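C381 turret protein (Sulfolobus turreted icosahedral virus, PDB 4IND) probably builds the turrets on the capsid of this archaeal virus, five copies joining in an assembly and each chain carrying three jelly-roll domains. Local coordinates at residues His296-Val304 with Ser338-Ile349; Ala310-Leu321 with Glu348-Gly359. All blocks are in the same frame, centred on the assembly; numbering follows the deposited sequence.

Contact 1. Residues His296-Val304 with Ser338-Ile349; sequences HLRLKYASV and SSTPPSWDIREI. With 2HP (dihydrogenphosphate ion), chain B.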
# COMPACT_ATOMS: atom_id res chain seq x y z
N HIS A 296 8.03 -1.99 23.12
CA HIS A 296 8.81 -0.77 23.33
C HIS A 296 7.92 0.34 23.88
O HIS A 296 6.74 0.11 24.16
CB HIS A 296 9.53 -0.34 22.04
CG HIS A 296 8.62 -0.01 20.91
ND1 HIS A 296 8.09 -0.97 20.07
CD2 HIS A 296 8.17 1.18 20.45
CE1 HIS A 296 7.34 -0.38 19.15
NE2 HIS A 296 7.37 0.93 19.36
N LEU A 297 8.48 1.53 24.05
CA LEU A 297 7.77 2.63 24.69
C LEU A 297 7.63 3.86 23.81
O LEU A 297 8.35 4.03 22.82
CB LEU A 297 8.51 3.04 25.97
CG LEU A 297 8.83 1.89 26.93
CD1 LEU A 297 9.80 2.32 28.02
CD2 LEU A 297 7.54 1.37 27.53
N ARG A 298 6.69 4.72 24.18
CA ARG A 298 6.57 6.03 23.58
C ARG A 298 6.18 7.00 24.70
O ARG A 298 5.19 6.77 25.40
CB ARG A 298 5.49 6.00 22.50
CG ARG A 298 5.33 7.31 21.79
CD ARG A 298 4.43 7.17 20.59
NE ARG A 298 4.48 8.38 19.78
CZ ARG A 298 3.93 8.51 18.59
NH1 ARG A 298 3.28 7.48 18.05
NH2 ARG A 298 4.03 9.65 17.92
N LEU A 299 6.97 8.05 24.91
CA LEU A 299 6.71 8.98 26.02
C LEU A 299 5.93 10.16 25.50
O LEU A 299 6.29 10.72 24.47
CB LEU A 299 8.01 9.48 26.64
CG LEU A 299 9.08 8.45 26.99
CD1 LEU A 299 10.21 9.12 27.77
CD2 LEU A 299 8.48 7.31 27.79
N LYS A 300 4.88 10.54 26.22
CA LYS A 300 3.99 11.60 25.74
C LYS A 300 4.10 12.87 26.58
O LYS A 300 3.93 13.97 26.08
CB LYS A 300 2.54 11.10 25.74
CG LYS A 300 2.32 9.81 24.98
CD LYS A 300 2.74 9.94 23.54
CE LYS A 300 1.80 10.84 22.75
NZ LYS A 300 2.08 10.78 21.28
N TYR A 301 4.37 12.70 27.86
CA TYR A 301 4.35 13.82 28.80
C TYR A 301 5.12 13.48 30.07
O TYR A 301 5.05 12.35 30.56
CB TYR A 301 2.91 14.15 29.17
CG TYR A 301 2.77 15.27 30.20
CD1 TYR A 301 2.87 16.60 29.82
CD2 TYR A 301 2.50 14.98 31.53
CE1 TYR A 301 2.72 17.63 30.76
CE2 TYR A 301 2.36 15.99 32.48
CZ TYR A 301 2.47 17.32 32.08
OH TYR A 301 2.32 18.34 33.01
N ALA A 302 5.85 14.46 30.59
CA ALA A 302 6.55 14.28 31.86
C ALA A 302 6.57 15.57 32.66
O ALA A 302 6.63 16.67 32.10
CB ALA A 302 7.97 13.77 31.64
N SER A 303 6.53 15.43 33.98
CA SER A 303 6.53 16.59 34.86
C SER A 303 7.21 16.21 36.16
O SER A 303 7.16 15.06 36.59
CB SER A 303 5.10 17.03 35.13
OG SER A 303 5.08 18.24 35.84
N VAL A 304 7.88 17.17 36.78
CA VAL A 304 8.51 16.93 38.08
C VAL A 304 8.03 17.98 39.06
O VAL A 304 8.05 19.18 38.75
CB VAL A 304 10.05 16.96 37.98
CG1 VAL A 304 10.67 16.82 39.37
CG2 VAL A 304 10.54 15.83 37.07
N SER A 338 9.70 22.61 34.49
CA SER A 338 9.19 21.49 35.28
C SER A 338 8.26 20.53 34.53
O SER A 338 7.94 19.45 35.03
CB SER A 338 8.48 22.02 36.53
OG SER A 338 7.42 22.87 36.15
N SER A 339 7.83 20.91 33.33
CA SER A 339 7.03 19.98 32.53
C SER A 339 7.34 20.06 31.04
O SER A 339 7.81 21.09 30.54
CB SER A 339 5.53 20.17 32.82
OG SER A 339 5.09 21.42 32.37
N THR A 340 7.08 18.97 30.33
CA THR A 340 7.41 18.88 28.91
C THR A 340 6.38 19.63 28.07
O THR A 340 5.20 19.67 28.42
CB THR A 340 7.48 17.43 28.47
OG1 THR A 340 6.24 16.79 28.76
CG2 THR A 340 8.61 16.70 29.20
N PRO A 341 6.82 20.20 26.94
CA PRO A 341 5.94 20.97 26.05
C PRO A 341 5.03 20.08 25.21
O PRO A 341 5.25 18.88 25.09
CB PRO A 341 6.93 21.74 25.17
CG PRO A 341 8.14 20.88 25.12
CD PRO A 341 8.22 20.20 26.48
N PRO A 342 3.99 20.68 24.62
CA PRO A 342 3.02 19.92 23.82
C PRO A 342 3.64 19.07 22.70
O PRO A 342 3.13 17.98 22.42
CB PRO A 342 2.13 21.02 23.23
CG PRO A 342 2.19 22.13 24.25
CD PRO A 342 3.62 22.11 24.73
N SER A 343 4.71 19.54 22.08
CA SER A 343 5.29 18.82 20.93
C SER A 343 6.25 17.69 21.34
O SER A 343 6.75 16.96 20.49
CB SER A 343 6.01 19.79 20.02
OG SER A 343 7.12 20.35 20.69
N TRP A 344 6.49 17.56 22.64
CA TRP A 344 7.43 16.57 23.14
C TRP A 344 6.83 15.19 23.03
O TRP A 344 5.75 14.93 23.56
CB TRP A 344 7.73 16.87 24.60
CG TRP A 344 8.88 16.12 25.24
CD1 TRP A 344 10.21 16.43 25.15
CD2 TRP A 344 8.78 15.01 26.13
NE1 TRP A 344 10.95 15.55 25.92
CE2 TRP A 344 10.09 14.68 26.55
CE3 TRP A 344 7.71 14.24 26.62
CZ2 TRP A 344 10.36 13.61 27.41
CZ3 TRP A 344 7.97 13.20 27.50
CH2 TRP A 344 9.29 12.89 27.88
N ASP A 345 7.54 14.32 22.34
CA ASP A 345 7.06 12.99 22.02
C ASP A 345 8.31 12.15 21.76
O ASP A 345 9.08 12.44 20.84
CB ASP A 345 6.17 13.08 20.77
CG ASP A 345 5.67 11.73 20.29
OD1 ASP A 345 5.29 10.90 21.14
OD2 ASP A 345 5.65 11.50 19.06
N ILE A 346 8.56 11.15 22.60
CA ILE A 346 9.77 10.35 22.47
C ILE A 346 9.42 8.96 21.99
O ILE A 346 8.77 8.19 22.71
CB ILE A 346 10.53 10.24 23.82
CG1 ILE A 346 10.67 11.60 24.48
CG2 ILE A 346 11.90 9.59 23.61
CD1 ILE A 346 11.46 12.63 23.66
N ARG A 347 9.85 8.63 20.77
CA ARG A 347 9.53 7.34 20.19
C ARG A 347 10.73 6.42 20.13
O ARG A 347 11.87 6.85 20.32
CB ARG A 347 8.96 7.51 18.78
CG ARG A 347 8.34 8.86 18.53
CD ARG A 347 7.24 8.79 17.49
NE ARG A 347 7.64 8.09 16.28
CZ ARG A 347 8.23 8.66 15.24
NH1 ARG A 347 8.52 9.96 15.26
NH2 ARG A 347 8.55 7.93 14.18
N GLU A 348 10.45 5.15 19.87
CA GLU A 348 11.48 4.14 19.63
C GLU A 348 12.53 4.06 20.74
O GLU A 348 13.71 4.10 20.48
CB GLU A 348 12.14 4.34 18.27
CG GLU A 348 11.25 3.91 17.12
CD GLU A 348 12.02 3.52 15.89
OE1 GLU A 348 12.70 2.46 15.94
OE2 GLU A 348 11.96 4.28 14.90
N ILE A 349 12.06 3.96 21.98
CA ILE A 349 12.95 3.71 23.11
C ILE A 349 12.38 2.52 23.86
O ILE A 349 11.22 2.15 23.66
CB ILE A 349 12.98 4.92 24.04
CG1 ILE A 349 11.54 5.32 24.37
CG2 ILE A 349 13.70 6.08 23.37
CD1 ILE A 349 11.39 6.15 25.61
P 2HP B . 6.20 2.61 16.81
O1 2HP B . 5.71 2.91 18.19
O2 2HP B . 6.22 1.11 16.78
O3 2HP B . 7.63 3.22 16.61
O4 2HP B . 5.20 3.10 15.72
O HOH W 1 4.62 16.74 26.67
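Ser338 O takes two donors from the end of strand 295-305, Val304 N at 2.9 Å and the hydroxyl of Ser303 from above the Ser338 carbonyl plane. Thr340 then clasps Ala302: its N donates to Ala302 O, while OG1, placed between backbone N and carbonyl carbon (chi1 57°), accepts from Ala302 N at 3.0 Å. A water ties that same OG1 to Lys300 O and Pro341 O. Thr340 CG2 lies over the centre of one face of the Trp344 ring, Ile346 CG1 near the rim of the other, and Trp344 CZ3 meets Leu299 CB at 3.8 Å. Asp345 is gripped side-on by Arg298, NE to OD1 and NH2 to OD2 (2.7 Å), the planes 28° apart, while Lys300 NZ reaches OD1 from above the carboxylate. Ile346 pairs with Leu299 through two backbone bonds. Arg347 CD lies over one face of the Arg298 guanidinium; Arg347 NH2 salt-bridges Glu264 of a neighbouring subunit. After a beta bulge, Ile349 O accepts from Leu297 N. His296 NE2 donates to dihydrogenphosphate O1 in its ring plane (2.8 Å); Lys231 also bonds the ion. In this jelly-roll sandwich strand 365-377 flanks 295-305 on its other side, and strands 311-319 and 328-332 cover the Trp344 side.

Contact 2. Residues Ala310-Leu321 with Glu348-Gly359; sequences AVTQCQLQATNL and EINSIQLVANGG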
# COMPACT_ATOMS: atom_id res chain seq x y z
N ALA A 310 17.71 23.73 45.62
CA ALA A 310 18.53 22.67 46.21
C ALA A 310 18.76 21.50 45.25
O ALA A 310 19.59 20.64 45.52
CB ALA A 310 17.91 22.18 47.51
N VAL A 311 18.02 21.48 44.14
CA VAL A 311 18.19 20.45 43.11
C VAL A 311 19.06 21.00 41.99
O VAL A 311 18.72 21.99 41.36
CB VAL A 311 16.83 20.00 42.53
CG1 VAL A 311 17.02 18.81 41.56
CG2 VAL A 311 15.87 19.63 43.65
N THR A 312 20.19 20.33 41.74
CA THR A 312 21.17 20.80 40.76
C THR A 312 21.09 20.04 39.44
O THR A 312 21.56 20.52 38.41
CB THR A 312 22.59 20.64 41.30
OG1 THR A 312 22.83 19.26 41.61
CG2 THR A 312 22.77 21.47 42.56
N GLN A 313 20.51 18.85 39.48
CA GLN A 313 20.35 18.05 38.27
C GLN A 313 19.06 17.27 38.31
O GLN A 313 18.71 16.67 39.32
CB GLN A 313 21.53 17.09 38.09
CG GLN A 313 21.38 16.18 36.86
CD GLN A 313 22.51 15.17 36.73
OE1 GLN A 313 23.14 14.79 37.71
NE2 GLN A 313 22.76 14.72 35.49
N CYS A 314 18.36 17.28 37.19
CA CYS A 314 17.13 16.52 37.07
C CYS A 314 16.87 16.31 35.59
O CYS A 314 16.24 17.15 34.95
CB CYS A 314 15.97 17.26 37.76
SG CYS A 314 14.46 16.28 37.87
N GLN A 315 17.41 15.21 35.06
CA GLN A 315 17.29 14.90 33.64
C GLN A 315 16.59 13.56 33.43
O GLN A 315 16.98 12.55 34.03
CB GLN A 315 18.67 14.86 32.99
CG GLN A 315 19.39 16.19 33.02
CD GLN A 315 20.82 16.09 32.54
OE1 GLN A 315 21.48 15.07 32.73
NE2 GLN A 315 21.30 17.15 31.91
N LEU A 316 15.57 13.57 32.59
CA LEU A 316 14.96 12.34 32.12
C LEU A 316 15.77 11.85 30.93
O LEU A 316 16.07 12.63 30.00
CB LEU A 316 13.51 12.59 31.71
CG LEU A 316 12.66 11.36 31.44
CD1 LEU A 316 12.58 10.51 32.70
CD2 LEU A 316 11.28 11.75 30.95
N GLN A 317 16.14 10.56 30.94
CA GLN A 317 16.93 9.99 29.87
C GLN A 317 16.29 8.72 29.34
O GLN A 317 15.60 8.00 30.08
CB GLN A 317 18.35 9.68 30.36
CG GLN A 317 19.01 10.82 31.09
CD GLN A 317 20.46 10.56 31.37
OE1 GLN A 317 20.85 9.46 31.76
NE2 GLN A 317 21.28 11.57 31.16
N ALA A 318 16.53 8.42 28.07
CA ALA A 318 15.91 7.27 27.44
C ALA A 318 16.86 6.72 26.40
O ALA A 318 17.78 7.40 25.98
CB ALA A 318 14.61 7.67 26.78
N THR A 319 16.64 5.46 26.03
CA THR A 319 17.38 4.89 24.91
C THR A 319 16.71 3.64 24.38
O THR A 319 15.83 3.05 25.02
CB THR A 319 18.83 4.52 25.30
OG1 THR A 319 19.57 4.20 24.12
CG2 THR A 319 18.84 3.33 26.25
N ASN A 320 17.12 3.26 23.17
CA ASN A 320 16.88 1.92 22.66
C ASN A 320 18.10 1.07 23.02
O ASN A 320 19.12 1.12 22.34
CB ASN A 320 16.65 1.95 21.15
CG ASN A 320 16.69 0.56 20.55
OD1 ASN A 320 16.73 -0.44 21.28
ND2 ASN A 320 16.68 0.47 19.22
N LEU A 321 17.99 0.31 24.11
CA LEU A 321 19.12 -0.47 24.62
C LEU A 321 19.64 -1.50 23.63
O LEU A 321 20.77 -1.98 23.77
CB LEU A 321 18.74 -1.16 25.92
CG LEU A 321 18.61 -0.25 27.15
CD1 LEU A 321 18.07 -1.03 28.33
CD2 LEU A 321 19.97 0.36 27.48
N GLU A 348 10.45 5.15 19.87
CA GLU A 348 11.48 4.14 19.63
C GLU A 348 12.53 4.06 20.74
O GLU A 348 13.71 4.10 20.48
CB GLU A 348 12.14 4.34 18.27
CG GLU A 348 11.25 3.91 17.12
CD GLU A 348 12.02 3.52 15.89
OE1 GLU A 348 12.70 2.46 15.94
OE2 GLU A 348 11.96 4.28 14.90
N ILE A 349 12.06 3.96 21.98
CA ILE A 349 12.95 3.71 23.11
C ILE A 349 12.38 2.52 23.86
O ILE A 349 11.22 2.15 23.66
CB ILE A 349 12.98 4.92 24.04
CG1 ILE A 349 11.54 5.32 24.37
CG2 ILE A 349 13.70 6.08 23.37
CD1 ILE A 349 11.39 6.15 25.61
N ASN A 350 13.16 1.92 24.75
CA ASN A 350 12.64 0.80 25.53
C ASN A 350 13.15 0.83 26.96
O ASN A 350 12.92 -0.09 27.74
CB ASN A 350 12.95 -0.56 24.87
CG ASN A 350 14.42 -0.75 24.57
OD1 ASN A 350 15.27 -0.09 25.16
ND2 ASN A 350 14.73 -1.65 23.62
N SER A 351 13.85 1.91 27.31
CA SER A 351 14.31 2.09 28.68
C SER A 351 14.39 3.57 29.04
O SER A 351 14.88 4.38 28.25
CB SER A 351 15.66 1.41 28.88
OG SER A 351 16.04 1.48 30.24
N ILE A 352 13.88 3.90 30.23
CA ILE A 352 13.80 5.27 30.73
C ILE A 352 14.42 5.33 32.13
O ILE A 352 14.13 4.48 32.96
CB ILE A 352 12.36 5.72 30.91
CG1 ILE A 352 11.56 5.46 29.64
CG2 ILE A 352 12.29 7.20 31.29
CD1 ILE A 352 12.06 6.23 28.47
N GLN A 353 15.24 6.35 32.38
CA GLN A 353 15.76 6.58 33.73
C GLN A 353 15.77 8.07 34.06
O GLN A 353 15.77 8.93 33.18
CB GLN A 353 17.16 5.98 33.89
CG GLN A 353 18.22 6.67 33.04
CD GLN A 353 19.58 5.98 33.11
OE1 GLN A 353 19.67 4.80 33.45
NE2 GLN A 353 20.64 6.73 32.80
N LEU A 354 15.74 8.38 35.35
CA LEU A 354 15.87 9.75 35.83
C LEU A 354 17.20 9.90 36.54
O LEU A 354 17.53 9.12 37.45
CB LEU A 354 14.75 10.09 36.80
CG LEU A 354 14.72 11.54 37.29
CD1 LEU A 354 14.30 12.47 36.16
CD2 LEU A 354 13.77 11.69 38.46
N VAL A 355 17.98 10.88 36.11
CA VAL A 355 19.25 11.15 36.75
C VAL A 355 19.10 12.47 37.47
O VAL A 355 18.74 13.47 36.87
CB VAL A 355 20.40 11.21 35.73
CG1 VAL A 355 21.72 11.49 36.44
CG2 VAL A 355 20.49 9.90 34.95
N ALA A 356 19.36 12.48 38.77
CA ALA A 356 19.11 13.67 39.57
C ALA A 356 20.19 13.83 40.62
O ALA A 356 20.85 12.86 41.01
CB ALA A 356 17.73 13.59 40.22
N ASN A 357 20.36 15.06 41.08
CA ASN A 357 21.33 15.36 42.11
C ASN A 357 20.89 16.60 42.87
O ASN A 357 20.19 17.46 42.32
CB ASN A 357 22.73 15.54 41.51
CG ASN A 357 23.83 15.45 42.55
OD1 ASN A 357 23.56 15.30 43.75
ND2 ASN A 357 25.07 15.52 42.10
N GLY A 358 21.31 16.70 44.13
CA GLY A 358 20.91 17.82 44.96
C GLY A 358 20.71 17.41 46.41
O GLY A 358 21.01 16.28 46.79
N GLY A 359 20.20 18.34 47.22
CA GLY A 359 20.02 18.09 48.63
C GLY A 359 21.35 17.98 49.33
O GLY A 359 22.40 18.20 48.72
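The amides of Gln317 and Gln353 lie almost in one plane, 12° apart, with Gln353 NE2 donating in the carbonyl plane of Gln317 OE1 at 2.9 Å. Val355 CG2 also touches that oxygen, and Val355 CG1 meets the amide of Gln313, NE2 at 3.5 Å; this NE2 turns to Gln315 OE1, approaching from above the plane of that carbonyl, while Gln282 NE2 holds Gln313 OE1. The amides of Asn320 and Asn350 stand nearly perpendicular, at 89°; Asn320 OD1 accepts from Asn322 N. Asn350 CG sits between backbone N and carbonyl carbon (chi1 54°), which brings OD1 to Leu321 N at 2.9 Å and closes this end of the pair. Behind the glutamines run straight antiparallel backbone bonds, such as Gln315 N to Val355 O at 2.8 Å. A classic bulge lies at each end: Thr312 N and Gln313 N converge on Asn357 O from the same face of its plane, and Asn350 N and Ser351 N share Thr319 O. Gly358 faces Val311 as a non-hydrogen-bonded pair. The other face is apolar: Leu316 CD1 rests on Ile352 CG2 at 3.6 Å. Across the jelly-roll sandwich that face packs against strands 295-305 and 365-377, while strand 328-332 borders 311-319 and strand 283-289 borders 351-358.

Both contacts belong to the third domain, of the nucleoplasmin-like/VP family, and their centres lie 12 Å apart. They share Glu348 and Ile349, where the chain turns a corner from one four-strand antiparallel sheet into the other. Along the chain the segments alternate: strand 295-305, strand 311-319, then the 338-349 stretch, and strand 351-358. Strand 346-349 is outermost in its sheet, making contact 1 an edge pair, whereas 311-319 and 351-358 are the inner two of the other, as in a jelly-roll sandwich. The sheets meet through Leu316 CD2, which lies 3.8 Å from Trp344 CH2 and also touches Ala302 CB. Contact 1 also faces neighbouring subunits, consistent with a role in turret assembly.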